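Local structure of uncharacterized protein (Bacteroides ovatus, 4IRT) at residues A315-V320 and W365-T371; G324-F330 and M341-V347; L46-K50 and G106-L110; Y13-V18 and V69-I75. The protein is of unknown function but has the beta-propeller architecture of BNR-repeat proteins and may act as a neuraminidase. All blocks are in the same frame, centred on the assembly; numbering follows the deposited sequence.

In the fold
From the N terminus, contact 4 opens at 13-18 and contact 3 at 46-50; contact 4 closes at 69-75 and contact 3 at 106-110, so the two cross along the chain. Contact 4 binds the loop after strand 5-12 to the loop leading into strand 76-80, and contact 3 lays a later loop on strand 45-52, with centres about 20 Å apart. Far along the chain, contact 1 opens at 315-320 and closes at 365-371, with contact 2, a beta hairpin, nested inside it. These two touch, because strands 318-322 and 325-330 are neighbours in one sheet. Contacts 2 and 3 lie farthest apart, about 33 Å between centres.

Contact 1: residues A315-V320 and W365-T371; sequences ARPRIV and WEPSHDT
The carbonyl oxygen of W365 lies 3.6 Å from A315 CB, where the loop before helix 371-377 runs beside the chain entering strand 318-322, an edge strand of a four-stranded beta-propeller blade. E366 forms the polar centre. Its CG is anti to the carbonyl carbon and the chain beyond is extended (chi2 -177°), which carries the carboxylate across to R316. There the guanidinium grips it side-on: R316 NE reaches E366 OE2 at 2.8 Å and R316 NH2 reaches E366 OE1 at 3.0 Å. Both bonds use syn lone pairs, although the two planes are turned 35° apart. R316 N also donates to E366 OE2, at 3.0 Å and from above the carboxylate plane; with V22 N binding OE1, the group has little freedom to rotate. P367 then brings CD to 3.2 Å from R316 O, a buried carbonyl without a hydrogen-bond partner, while its CB slides along R318 CG. S368 places CA over the centre of one R318 guanidinium face, 3.6 Å above the plane. The NH2 of that guanidinium is bonded elsewhere, to V22 O and R24 O. H369 comes at the guanidinium edge with its ring plane 81° from it, H369 ND1 being 3.1 Å from R318 NH1. Across the ring from this arginine, H369 NE2 meets V320 CG1 at 3.4 Å.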
loop_
_atom_site.group_PDB
_atom_site.type_symbol
_atom_site.label_atom_id
_atom_site.label_comp_id
_atom_site.label_asym_id
_atom_site.label_seq_id
_atom_site.Cartn_x
_atom_site.Cartn_y
_atom_site.Cartn_z
ATOM N N ALA A 315 -11.119 0.303 -7.992
ATOM C CA ALA A 315 -10.076 0.000 -7.028
ATOM C C ALA A 315 -9.294 1.234 -6.654
ATOM O O ALA A 315 -9.083 2.116 -7.482
ATOM C CB ALA A 315 -9.120 -1.028 -7.599
ATOM N N ARG A 316 -8.801 1.265 -5.433
ATOM C CA ARG A 316 -7.784 2.236 -5.091
ATOM C C ARG A 316 -6.483 1.885 -5.871
ATOM O O ARG A 316 -6.172 0.716 -6.091
ATOM C CB ARG A 316 -7.556 2.248 -3.605
ATOM C CG ARG A 316 -8.760 2.813 -2.889
ATOM C CD ARG A 316 -8.685 2.658 -1.401
ATOM N NE ARG A 316 -8.773 1.257 -1.029
ATOM C CZ ARG A 316 -8.947 0.819 0.206
ATOM N NH1 ARG A 316 -9.010 1.663 1.219
ATOM N NH2 ARG A 316 -9.008 -0.482 0.435
ATOM N N PRO A 317 -5.766 2.903 -6.342
ATOM C CA PRO A 317 -4.717 2.670 -7.316
ATOM C C PRO A 317 -3.301 2.512 -6.797
ATOM O O PRO A 317 -2.987 2.869 -5.650
ATOM C CB PRO A 317 -4.814 3.919 -8.184
ATOM C CG PRO A 317 -5.161 4.990 -7.215
ATOM C CD PRO A 317 -6.156 4.328 -6.287
ATOM N N ARG A 318 -2.440 2.005 -7.671
ATOM C CA ARG A 318 -0.979 2.019 -7.443
ATOM C C ARG A 318 -0.315 2.689 -8.637
ATOM O O ARG A 318 -0.894 2.736 -9.726
ATOM C CB ARG A 318 -0.396 0.610 -7.295
ATOM C CG ARG A 318 -0.825 -0.196 -6.067
ATOM C CD ARG A 318 0.085 0.055 -4.915
ATOM N NE ARG A 318 -0.150 -0.727 -3.692
ATOM C CZ ARG A 318 0.781 -1.440 -3.075
ATOM N NH1 ARG A 318 2.007 -1.592 -3.592
ATOM N NH2 ARG A 318 0.482 -2.050 -1.948
ATOM N N ILE A 319 0.897 3.198 -8.421
ATOM C CA ILE A 319 1.675 3.856 -9.463
ATOM C C ILE A 319 3.152 3.500 -9.346
ATOM O O ILE A 319 3.681 3.253 -8.243
ATOM C CB ILE A 319 1.573 5.397 -9.398
ATOM C CG1 ILE A 319 1.808 5.914 -7.963
ATOM C CG2 ILE A 319 0.250 5.893 -9.943
ATOM C CD1 ILE A 319 1.960 7.427 -7.893
ATOM N N VAL A 320 3.829 3.502 -10.483
ATOM C CA VAL A 320 5.292 3.621 -10.482
ATOM C C VAL A 320 5.664 4.737 -11.450
ATOM O O VAL A 320 4.929 5.018 -12.404
ATOM C CB VAL A 320 6.017 2.304 -10.814
ATOM C CG1 VAL A 320 5.740 1.262 -9.721
ATOM C CG2 VAL A 320 5.668 1.789 -12.205
ATOM N N TRP A 365 -10.593 -7.108 -6.590
ATOM C CA TRP A 365 -9.147 -6.899 -6.554
ATOM C C TRP A 365 -8.771 -5.406 -6.550
ATOM O O TRP A 365 -9.402 -4.586 -7.246
ATOM C CB TRP A 365 -8.518 -7.565 -7.780
ATOM C CG TRP A 365 -7.047 -7.321 -8.031
ATOM C CD1 TRP A 365 -6.036 -8.104 -7.606
ATOM C CD2 TRP A 365 -6.443 -6.296 -8.834
ATOM N NE1 TRP A 365 -4.847 -7.629 -8.038
ATOM C CE2 TRP A 365 -5.059 -6.517 -8.802
ATOM C CE3 TRP A 365 -6.928 -5.187 -9.537
ATOM C CZ2 TRP A 365 -4.156 -5.705 -9.470
ATOM C CZ3 TRP A 365 -6.019 -4.370 -10.194
ATOM C CH2 TRP A 365 -4.654 -4.652 -10.173
ATOM N N GLU A 366 -7.789 -5.087 -5.706
ATOM C CA GLU A 366 -7.024 -3.883 -5.824
ATOM C C GLU A 366 -5.559 -4.221 -6.036
ATOM O O GLU A 366 -5.072 -5.271 -5.594
ATOM C CB GLU A 366 -7.179 -3.000 -4.593
ATOM C CG GLU A 366 -8.600 -2.645 -4.192
ATOM C CD GLU A 366 -8.623 -1.707 -3.000
ATOM O OE1 GLU A 366 -8.114 -2.085 -1.917
ATOM O OE2 GLU A 366 -9.188 -0.607 -3.131
ATOM N N PRO A 367 -4.811 -3.318 -6.681
ATOM C CA PRO A 367 -3.398 -3.604 -6.925
ATOM C C PRO A 367 -2.469 -3.519 -5.735
ATOM O O PRO A 367 -2.644 -2.671 -4.844
ATOM C CB PRO A 367 -2.970 -2.523 -7.923
ATOM C CG PRO A 367 -3.983 -1.415 -7.723
ATOM C CD PRO A 367 -5.256 -2.056 -7.301
ATOM N N SER A 368 -1.522 -4.468 -5.711
ATOM C CA SER A 368 -0.292 -4.340 -4.933
ATOM C C SER A 368 0.834 -4.839 -5.860
ATOM O O SER A 368 0.597 -5.659 -6.778
ATOM C CB SER A 368 -0.344 -5.117 -3.600
ATOM O OG SER A 368 -0.712 -6.473 -3.786
ATOM N N HIS A 369 2.031 -4.300 -5.681
ATOM C CA HIS A 369 3.144 -4.569 -6.605
ATOM C C HIS A 369 4.472 -4.722 -5.886
ATOM O O HIS A 369 4.614 -4.372 -4.693
ATOM C CB HIS A 369 3.237 -3.437 -7.653
ATOM C CG HIS A 369 3.929 -2.180 -7.177
ATOM N ND1 HIS A 369 3.308 -1.212 -6.424
ATOM C CD2 HIS A 369 5.172 -1.708 -7.435
ATOM C CE1 HIS A 369 4.146 -0.208 -6.211
ATOM N NE2 HIS A 369 5.291 -0.488 -6.806
ATOM N N ASP A 370 5.450 -5.227 -6.623
ATOM C CA ASP A 370 6.761 -5.521 -6.088
ATOM C C ASP A 370 7.535 -4.208 -6.115
ATOM O O ASP A 370 8.217 -3.856 -7.098
ATOM C CB ASP A 370 7.424 -6.622 -6.886
ATOM C CG ASP A 370 8.724 -7.093 -6.292
ATOM O OD1 ASP A 370 9.381 -6.329 -5.551
ATOM O OD2 ASP A 370 9.076 -8.262 -6.584
ATOM N N THR A 371 7.403 -3.471 -5.019
ATOM C CA THR A 371 8.002 -2.145 -4.907
ATOM C C THR A 371 9.514 -2.184 -5.150
ATOM O O THR A 371 10.073 -1.330 -5.820
ATOM C CB THR A 371 7.759 -1.521 -3.525
ATOM O OG1 THR A 371 8.184 -2.431 -2.505
ATOM C CG2 THR A 371 6.293 -1.188 -3.318
#

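Contact 2: residues G324-F330 and M341-V347; sequences GEVFYIF and MAHATDV
F327 and H343 lie side by side and point the same way, yet their rings neither stack squarely nor meet edge to face: the planes are 35° apart. H343 CD2 sits over one face of the phenyl ring, 3.3 Å from F327 CE2. E325 holds the same histidine at the ring edge, at NE2; its own chain is extended, with CG anti to the backbone N (chi1 176°). H343 NE2 donates to E325 OE2 at 2.7 Å, close to the imidazole plane and on the anti lone pair, with the carboxylate turned 55° against the ring. Replacing the imidazole of H343 by the methyl of an alanine is likely to take the cover from that phenyl face and leave the E325 carboxylate without its mate. Selenomethionine M341 approaches F327 differently, its SE standing at the ring edge 3.9 Å from F327 CD2 in a Met-aromatic contact, while M341 CG rests on I329 CD1 at 3.7 Å. All this happens on one face of an antiparallel beta hairpin, strands 325-330 and 340-344, the middle pair of a four-stranded propeller blade. F327 with H343 and I329 with M341 are non-hydrogen-bonded pairs; alternating with them, V326 with A344 and Y328 with A342 are hydrogen-bonded pairs. The latter four residues point to the opposite face. There F330 turns CE1 to 4.1 Å from A342 CB, and V326 CG2 packs on V347 CB at 3.8 Å. Beyond the strand end, V347 N donates to G324 O at 3.0 Å.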
loop_
_atom_site.group_PDB
_atom_site.type_symbol
_atom_site.label_atom_id
_atom_site.label_comp_id
_atom_site.label_asym_id
_atom_site.label_seq_id
_atom_site.Cartn_x
_atom_site.Cartn_y
_atom_site.Cartn_z
ATOM N N GLY A 324 9.189 11.327 -14.506
ATOM C CA GLY A 324 8.009 11.991 -15.039
ATOM C C GLY A 324 7.047 11.058 -15.775
ATOM O O GLY A 324 5.880 11.384 -15.937
ATOM N N GLU A 325 7.533 9.900 -16.213
ATOM C CA GLU A 325 6.701 8.925 -16.894
ATOM C C GLU A 325 5.969 8.100 -15.821
ATOM O O GLU A 325 6.563 7.659 -14.861
ATOM C CB GLU A 325 7.544 8.058 -17.794
ATOM C CG GLU A 325 6.785 6.958 -18.479
ATOM C CD GLU A 325 7.640 6.210 -19.478
ATOM O OE1 GLU A 325 8.885 6.171 -19.339
ATOM O OE2 GLU A 325 7.057 5.634 -20.394
ATOM N N VAL A 326 4.670 7.928 -15.997
ATOM C CA VAL A 326 3.837 7.300 -14.985
ATOM C C VAL A 326 3.075 6.111 -15.546
ATOM O O VAL A 326 2.445 6.201 -16.595
ATOM C CB VAL A 326 2.821 8.316 -14.402
ATOM C CG1 VAL A 326 1.891 7.631 -13.416
ATOM C CG2 VAL A 326 3.540 9.471 -13.732
ATOM N N PHE A 327 3.116 5.012 -14.792
ATOM C CA PHE A 327 2.280 3.852 -15.016
ATOM C C PHE A 327 1.329 3.734 -13.825
ATOM O O PHE A 327 1.772 3.540 -12.687
ATOM C CB PHE A 327 3.164 2.615 -15.120
ATOM C CG PHE A 327 4.199 2.736 -16.183
ATOM C CD1 PHE A 327 5.407 3.365 -15.927
ATOM C CD2 PHE A 327 3.954 2.262 -17.465
ATOM C CE1 PHE A 327 6.377 3.498 -16.912
ATOM C CE2 PHE A 327 4.920 2.409 -18.459
ATOM C CZ PHE A 327 6.121 3.040 -18.179
ATOM N N TYR A 328 0.036 3.792 -14.124
ATOM C CA TYR A 328 -1.030 3.945 -13.132
ATOM C C TYR A 328 -1.970 2.748 -13.233
ATOM O O TYR A 328 -2.664 2.553 -14.237
ATOM C CB TYR A 328 -1.752 5.245 -13.443
ATOM C CG TYR A 328 -2.692 5.804 -12.391
ATOM C CD1 TYR A 328 -3.939 5.233 -12.171
ATOM C CD2 TYR A 328 -2.356 6.962 -11.669
ATOM C CE1 TYR A 328 -4.802 5.748 -11.249
ATOM C CE2 TYR A 328 -3.222 7.486 -10.735
ATOM C CZ TYR A 328 -4.434 6.866 -10.525
ATOM O OH TYR A 328 -5.310 7.425 -9.621
ATOM N N ILE A 329 -1.972 1.922 -12.183
ATOM C CA ILE A 329 -2.663 0.647 -12.177
ATOM C C ILE A 329 -3.989 0.751 -11.402
ATOM O O ILE A 329 -4.034 1.315 -10.287
ATOM C CB ILE A 329 -1.788 -0.459 -11.575
ATOM C CG1 ILE A 329 -0.403 -0.492 -12.228
ATOM C CG2 ILE A 329 -2.470 -1.806 -11.733
ATOM C CD1 ILE A 329 -0.426 -0.792 -13.719
ATOM N N PHE A 330 -5.068 0.297 -12.035
ATOM C CA PHE A 330 -6.389 0.391 -11.479
ATOM C C PHE A 330 -7.306 -0.759 -11.924
ATOM O O PHE A 330 -6.868 -1.691 -12.578
ATOM C CB PHE A 330 -6.993 1.748 -11.808
ATOM C CG PHE A 330 -7.359 1.948 -13.247
ATOM C CD1 PHE A 330 -6.397 2.299 -14.191
ATOM C CD2 PHE A 330 -8.696 1.877 -13.657
ATOM C CE1 PHE A 330 -6.757 2.572 -15.500
ATOM C CE2 PHE A 330 -9.043 2.114 -14.972
ATOM C CZ PHE A 330 -8.068 2.442 -15.904
HETATM N N MSE A 341 -4.368 -0.356 -16.879
HETATM C CA MSE A 341 -3.236 0.548 -16.728
HETATM C C MSE A 341 -3.453 1.801 -17.526
HETATM O O MSE A 341 -3.896 1.748 -18.672
HETATM C CB MSE A 341 -1.906 -0.085 -17.147
HETATM C CG MSE A 341 -0.707 0.860 -17.031
HETATM SE SE MSE A 341 0.920 -0.257 -17.264
HETATM C CE MSE A 341 0.796 -0.040 -19.166
ATOM N N ALA A 342 -3.116 2.939 -16.925
ATOM C CA ALA A 342 -3.036 4.198 -17.635
ATOM C C ALA A 342 -1.586 4.683 -17.636
ATOM O O ALA A 342 -0.877 4.552 -16.635
ATOM C CB ALA A 342 -3.964 5.232 -17.008
ATOM N N HIS A 343 -1.148 5.191 -18.782
ATOM C CA HIS A 343 0.226 5.550 -19.009
ATOM C C HIS A 343 0.324 6.986 -19.504
ATOM O O HIS A 343 -0.444 7.389 -20.387
ATOM C CB HIS A 343 0.846 4.647 -20.075
ATOM C CG HIS A 343 2.246 5.024 -20.405
ATOM N ND1 HIS A 343 2.612 5.529 -21.629
ATOM C CD2 HIS A 343 3.368 5.025 -19.650
ATOM C CE1 HIS A 343 3.906 5.802 -21.628
ATOM N NE2 HIS A 343 4.387 5.502 -20.436
ATOM N N ALA A 344 1.238 7.760 -18.920
ATOM C CA ALA A 344 1.559 9.127 -19.406
ATOM C C ALA A 344 3.059 9.185 -19.617
ATOM O O ALA A 344 3.822 8.889 -18.703
ATOM C CB ALA A 344 1.161 10.176 -18.367
ATOM N N THR A 345 3.496 9.573 -20.804
ATOM C CA THR A 345 4.923 9.764 -21.033
ATOM C C THR A 345 5.493 10.879 -20.138
ATOM O O THR A 345 6.624 10.788 -19.634
ATOM C CB THR A 345 5.162 10.085 -22.511
ATOM O OG1 THR A 345 4.765 8.946 -23.269
ATOM C CG2 THR A 345 6.627 10.364 -22.793
ATOM N N ASP A 346 4.688 11.920 -19.993
ATOM C CA ASP A 346 4.997 13.091 -19.180
ATOM C C ASP A 346 3.745 13.423 -18.389
ATOM O O ASP A 346 2.693 13.776 -18.948
ATOM C CB ASP A 346 5.387 14.311 -20.043
ATOM C CG ASP A 346 5.871 15.487 -19.196
ATOM O OD1 ASP A 346 6.777 15.299 -18.355
ATOM O OD2 ASP A 346 5.322 16.570 -19.357
ATOM N N VAL A 347 3.868 13.290 -17.080
ATOM C CA VAL A 347 2.736 13.443 -16.163
ATOM C C VAL A 347 2.011 14.790 -16.302
ATOM O O VAL A 347 0.771 14.853 -16.303
ATOM C CB VAL A 347 3.205 13.165 -14.708
ATOM C CG1 VAL A 347 4.254 14.167 -14.241
ATOM C CG2 VAL A 347 2.015 13.120 -13.752
#

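Contact 3: residues L46-K50 and G106-L110; sequences LVLGK and GSLEL
K50 sends its CG between the backbone N and the carbonyl carbon (chi1 72°) and bends again at chi3 (-71°), two turns that carry the chain obliquely across L108 and deliver NZ to the carbonyl of G106. The setting is a propeller blade: strand 45-52 is one of the two middle strands of a four-stranded antiparallel sheet, and the loop 106-110 runs back over it in nearly the reverse direction. K50 NZ donates to G106 O at 2.9 Å, from somewhat outside the carbonyl plane, and also bonds Y36 OH. A methionine in place of K50 would probably leave both G106 O and Y36 OH without this partner, and the start of the loop less firmly tied to the strand. G106 has a positive phi, and a side chain there would crowd K50 NZ. Further on, S107 OG accepts from E109 N at 3.0 Å, an ST turn; L108 and L110 both point to the strand. The two methyls of L108 rest against the backbone at G49: L108 CD2 lies 3.8 Å from G49 C, and L108 CD1 is 3.6 Å from L48 O. L48 reaches to the loop backbone, its CD1 3.5 Å from L108 O, a buried oxygen with no polar partner. These leucines fill the space between this sheet and strands 76-80 and 86-90. L48 CD1 and L110 CD2 meet tip to tip at 3.9 Å, whereas L46 crosses L110 at about a right angle, with L46 CD2 4.0 Å from L110 CD1.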
loop_
_atom_site.group_PDB
_atom_site.type_symbol
_atom_site.label_atom_id
_atom_site.label_comp_id
_atom_site.label_asym_id
_atom_site.label_seq_id
_atom_site.Cartn_x
_atom_site.Cartn_y
_atom_site.Cartn_z
ATOM N N LEU A 46 -1.751 -18.849 6.203
ATOM C CA LEU A 46 -0.771 -17.971 5.612
ATOM C C LEU A 46 0.205 -18.849 4.870
ATOM O O LEU A 46 0.816 -19.734 5.481
ATOM C CB LEU A 46 -0.025 -17.225 6.731
ATOM C CG LEU A 46 1.305 -16.569 6.394
ATOM C CD1 LEU A 46 1.105 -15.502 5.344
ATOM C CD2 LEU A 46 1.916 -15.957 7.632
ATOM N N VAL A 47 0.341 -18.601 3.574
ATOM C CA VAL A 47 1.290 -19.269 2.724
ATOM C C VAL A 47 2.383 -18.257 2.361
ATOM O O VAL A 47 2.084 -17.098 2.034
ATOM C CB VAL A 47 0.593 -19.746 1.433
ATOM C CG1 VAL A 47 1.587 -20.328 0.446
ATOM C CG2 VAL A 47 -0.486 -20.763 1.775
ATOM N N LEU A 48 3.645 -18.694 2.402
ATOM C CA LEU A 48 4.775 -17.908 1.884
ATOM C C LEU A 48 5.392 -18.670 0.714
ATOM O O LEU A 48 5.471 -19.902 0.740
ATOM C CB LEU A 48 5.826 -17.680 2.971
ATOM C CG LEU A 48 5.410 -16.965 4.248
ATOM C CD1 LEU A 48 6.606 -16.789 5.147
ATOM C CD2 LEU A 48 4.777 -15.609 3.961
ATOM N N GLY A 49 5.792 -17.943 -0.322
ATOM C CA GLY A 49 6.413 -18.534 -1.473
ATOM C C GLY A 49 7.583 -17.731 -1.993
ATOM O O GLY A 49 7.716 -16.557 -1.704
ATOM N N LYS A 50 8.431 -18.392 -2.777
ATOM C CA LYS A 50 9.525 -17.719 -3.426
ATOM C C LYS A 50 9.892 -18.411 -4.731
ATOM O O LYS A 50 9.652 -19.616 -4.903
ATOM C CB LYS A 50 10.750 -17.645 -2.512
ATOM C CG LYS A 50 11.465 -18.967 -2.313
ATOM C CD LYS A 50 12.501 -18.918 -1.192
ATOM C CE LYS A 50 13.710 -18.080 -1.582
ATOM N NZ LYS A 50 14.902 -18.259 -0.694
ATOM N N GLY A 106 16.347 -16.129 3.874
ATOM C CA GLY A 106 15.639 -16.671 2.717
ATOM C C GLY A 106 14.680 -17.821 2.980
ATOM O O GLY A 106 14.033 -18.333 2.049
ATOM N N SER A 107 14.540 -18.216 4.238
ATOM C CA SER A 107 13.663 -19.327 4.571
ATOM C C SER A 107 12.180 -18.918 4.618
ATOM O O SER A 107 11.812 -17.848 5.129
ATOM C CB SER A 107 14.053 -19.936 5.907
ATOM O OG SER A 107 13.143 -20.959 6.275
ATOM N N LEU A 108 11.338 -19.818 4.120
ATOM C CA LEU A 108 9.892 -19.636 4.149
ATOM C C LEU A 108 9.309 -20.101 5.473
ATOM O O LEU A 108 8.155 -19.836 5.748
ATOM C CB LEU A 108 9.232 -20.415 3.004
ATOM C CG LEU A 108 9.635 -20.067 1.590
ATOM C CD1 LEU A 108 8.870 -20.953 0.627
ATOM C CD2 LEU A 108 9.381 -18.594 1.269
ATOM N N GLU A 109 10.116 -20.766 6.299
ATOM C CA GLU A 109 9.685 -21.202 7.607
ATOM C C GLU A 109 9.835 -20.065 8.607
ATOM O O GLU A 109 10.860 -19.371 8.646
ATOM C CB GLU A 109 10.518 -22.379 8.091
ATOM C CG GLU A 109 10.469 -23.611 7.215
ATOM C CD GLU A 109 11.184 -24.749 7.907
ATOM O OE1 GLU A 109 10.750 -25.168 9.020
ATOM O OE2 GLU A 109 12.215 -25.179 7.372
ATOM N N LEU A 110 8.793 -19.905 9.418
ATOM C CA LEU A 110 8.677 -18.858 10.393
ATOM C C LEU A 110 8.831 -19.410 11.809
ATOM O O LEU A 110 8.459 -20.532 12.086
ATOM C CB LEU A 110 7.286 -18.239 10.278
ATOM C CG LEU A 110 6.935 -17.574 8.945
ATOM C CD1 LEU A 110 5.484 -17.111 8.935
ATOM C CD2 LEU A 110 7.892 -16.404 8.758
#

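Contact 4: residues Y13-V18 and V69-I75; sequences YSCTSV and VKDAHNI
The backbones of two loops converge where V18 CA comes within 4.0 Å of A72 CA, the latter in a type I turn running from D71 to N74. T16 makes the direct polar tie: T16 OG1 donates to V69 O at 2.7 Å, nearly along the C=O axis. The same hydroxyl accepts from V18 N at 3.3 Å, closing an ST turn, so it is gripped from both loops. Beside it V69 CG2 stands over the centre of the Y13 ring, 3.5 Å from its centroid, in a CH-pi contact; C15 N lies over the opposite face. A water at the ring edge links Y13 OH to K70 NZ, which donates to it at 3.0 Å. Neither segment belongs to a strand: these are connecting loops of the propeller, joining the chain after strand 5-12 to the approach to strand 76-80, with Y40 of strand 34-40 touching both V18 and V69. V18 wedges in between, CG1 4.0 Å from V69 CB and CG2 turned to the N74 carbonyl. I75 CG2 covers V18 O at 3.3 Å. Within the turn, D71 OD1 accepts from H73 N, an Asx turn, and at 2.8 Å from H73 ND1 on its syn lone pair, while D71 OD2 bonds H93.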
loop_
_atom_site.group_PDB
_atom_site.type_symbol
_atom_site.label_atom_id
_atom_site.label_comp_id
_atom_site.label_asym_id
_atom_site.label_seq_id
_atom_site.Cartn_x
_atom_site.Cartn_y
_atom_site.Cartn_z
ATOM N N TYR A 13 -7.535 -17.981 -1.210
ATOM C CA TYR A 13 -8.867 -17.566 -0.791
ATOM C C TYR A 13 -9.401 -16.428 -1.656
ATOM O O TYR A 13 -8.679 -15.468 -1.866
ATOM C CB TYR A 13 -8.794 -17.054 0.633
ATOM C CG TYR A 13 -10.121 -16.850 1.297
ATOM C CD1 TYR A 13 -10.925 -17.929 1.638
ATOM C CD2 TYR A 13 -10.562 -15.567 1.627
ATOM C CE1 TYR A 13 -12.151 -17.745 2.268
ATOM C CE2 TYR A 13 -11.786 -15.375 2.265
ATOM C CZ TYR A 13 -12.568 -16.469 2.580
ATOM O OH TYR A 13 -13.761 -16.274 3.231
ATOM N N SER A 14 -10.659 -16.533 -2.104
ATOM C CA SER A 14 -11.294 -15.514 -2.949
ATOM C C SER A 14 -12.652 -15.010 -2.460
ATOM O O SER A 14 -13.297 -14.184 -3.129
ATOM C CB SER A 14 -11.436 -16.049 -4.399
ATOM O OG SER A 14 -10.163 -16.158 -5.021
ATOM N N CYS A 15 -13.115 -15.479 -1.306
ATOM C CA CYS A 15 -14.467 -15.121 -0.871
ATOM C C CYS A 15 -14.559 -13.691 -0.335
ATOM O O CYS A 15 -15.655 -13.115 -0.296
ATOM C CB CYS A 15 -14.978 -16.095 0.186
ATOM S SG CYS A 15 -15.169 -17.805 -0.392
ATOM N N THR A 16 -13.421 -13.152 0.112
ATOM C CA THR A 16 -13.252 -11.743 0.400
ATOM C C THR A 16 -12.005 -11.248 -0.344
ATOM O O THR A 16 -11.284 -12.036 -0.928
ATOM C CB THR A 16 -13.029 -11.447 1.904
ATOM O OG1 THR A 16 -11.710 -11.887 2.271
ATOM C CG2 THR A 16 -14.099 -12.105 2.783
ATOM N N SER A 17 -11.748 -9.944 -0.281
ATOM C CA SER A 17 -10.593 -9.306 -0.931
ATOM C C SER A 17 -9.342 -9.243 -0.049
ATOM O O SER A 17 -8.432 -8.498 -0.350
ATOM C CB SER A 17 -10.956 -7.871 -1.354
ATOM O OG SER A 17 -11.465 -7.130 -0.260
ATOM N N VAL A 18 -9.291 -10.043 1.018
ATOM C CA VAL A 18 -8.185 -10.000 1.966
ATOM C C VAL A 18 -6.798 -10.145 1.327
ATOM O O VAL A 18 -5.817 -9.497 1.765
ATOM C CB VAL A 18 -8.408 -10.987 3.155
ATOM C CG1 VAL A 18 -8.225 -12.431 2.731
ATOM C CG2 VAL A 18 -7.488 -10.624 4.319
ATOM N N VAL A 69 -9.781 -14.709 7.470
ATOM C CA VAL A 69 -9.916 -14.289 6.082
ATOM C C VAL A 69 -11.313 -13.756 5.714
ATOM O O VAL A 69 -11.445 -13.001 4.763
ATOM C CB VAL A 69 -9.494 -15.420 5.105
ATOM C CG1 VAL A 69 -7.997 -15.716 5.261
ATOM C CG2 VAL A 69 -10.298 -16.686 5.328
ATOM N N LYS A 70 -12.340 -14.097 6.496
ATOM C CA LYS A 70 -13.663 -13.470 6.336
ATOM C C LYS A 70 -13.706 -11.974 6.609
ATOM O O LYS A 70 -14.663 -11.315 6.200
ATOM C CB LYS A 70 -14.698 -14.191 7.219
ATOM C CG LYS A 70 -15.013 -15.565 6.700
ATOM C CD LYS A 70 -16.070 -16.233 7.542
ATOM C CE LYS A 70 -16.135 -17.732 7.283
ATOM N NZ LYS A 70 -16.843 -17.996 6.005
ATOM N N ASP A 71 -12.680 -11.423 7.262
ATOM C CA ASP A 71 -12.516 -9.974 7.440
ATOM C C ASP A 71 -11.404 -9.470 6.518
ATOM O O ASP A 71 -10.203 -9.698 6.758
ATOM C CB ASP A 71 -12.191 -9.653 8.906
ATOM C CG ASP A 71 -12.292 -8.190 9.222
ATOM O OD1 ASP A 71 -12.035 -7.350 8.338
ATOM O OD2 ASP A 71 -12.579 -7.857 10.398
ATOM N N ALA A 72 -11.796 -8.783 5.457
ATOM C CA ALA A 72 -10.835 -8.261 4.472
ATOM C C ALA A 72 -9.865 -7.245 5.018
ATOM O O ALA A 72 -8.928 -6.868 4.314
ATOM C CB ALA A 72 -11.585 -7.669 3.269
ATOM N N HIS A 73 -10.074 -6.746 6.245
ATOM C CA HIS A 73 -9.064 -5.909 6.880
ATOM C C HIS A 73 -7.791 -6.647 7.245
ATOM O O HIS A 73 -6.714 -6.029 7.373
ATOM C CB HIS A 73 -9.589 -5.267 8.160
ATOM C CG HIS A 73 -10.679 -4.272 7.916
ATOM N ND1 HIS A 73 -12.001 -4.633 7.803
ATOM C CD2 HIS A 73 -10.636 -2.931 7.741
ATOM C CE1 HIS A 73 -12.726 -3.554 7.556
ATOM N NE2 HIS A 73 -11.925 -2.505 7.543
ATOM N N ASN A 74 -7.939 -7.953 7.458
ATOM C CA ASN A 74 -6.963 -8.755 8.189
ATOM C C ASN A 74 -5.773 -9.251 7.312
ATOM O O ASN A 74 -5.373 -10.428 7.334
ATOM C CB ASN A 74 -7.667 -9.924 8.870
ATOM C CG ASN A 74 -8.517 -9.498 10.053
ATOM O OD1 ASN A 74 -9.292 -8.528 9.972
ATOM N ND2 ASN A 74 -8.399 -10.231 11.153
ATOM N N ILE A 75 -5.214 -8.306 6.562
ATOM C CA ILE A 75 -4.211 -8.602 5.537
ATOM C C ILE A 75 -2.853 -9.049 6.070
ATOM O O ILE A 75 -2.541 -8.893 7.257
ATOM C CB ILE A 75 -4.016 -7.382 4.619
ATOM C CG1 ILE A 75 -3.485 -6.177 5.423
ATOM C CG2 ILE A 75 -5.332 -7.049 3.944
ATOM C CD1 ILE A 75 -2.022 -5.942 5.230
HETATM O O HOH W 1 -15.176 -18.347 3.488
#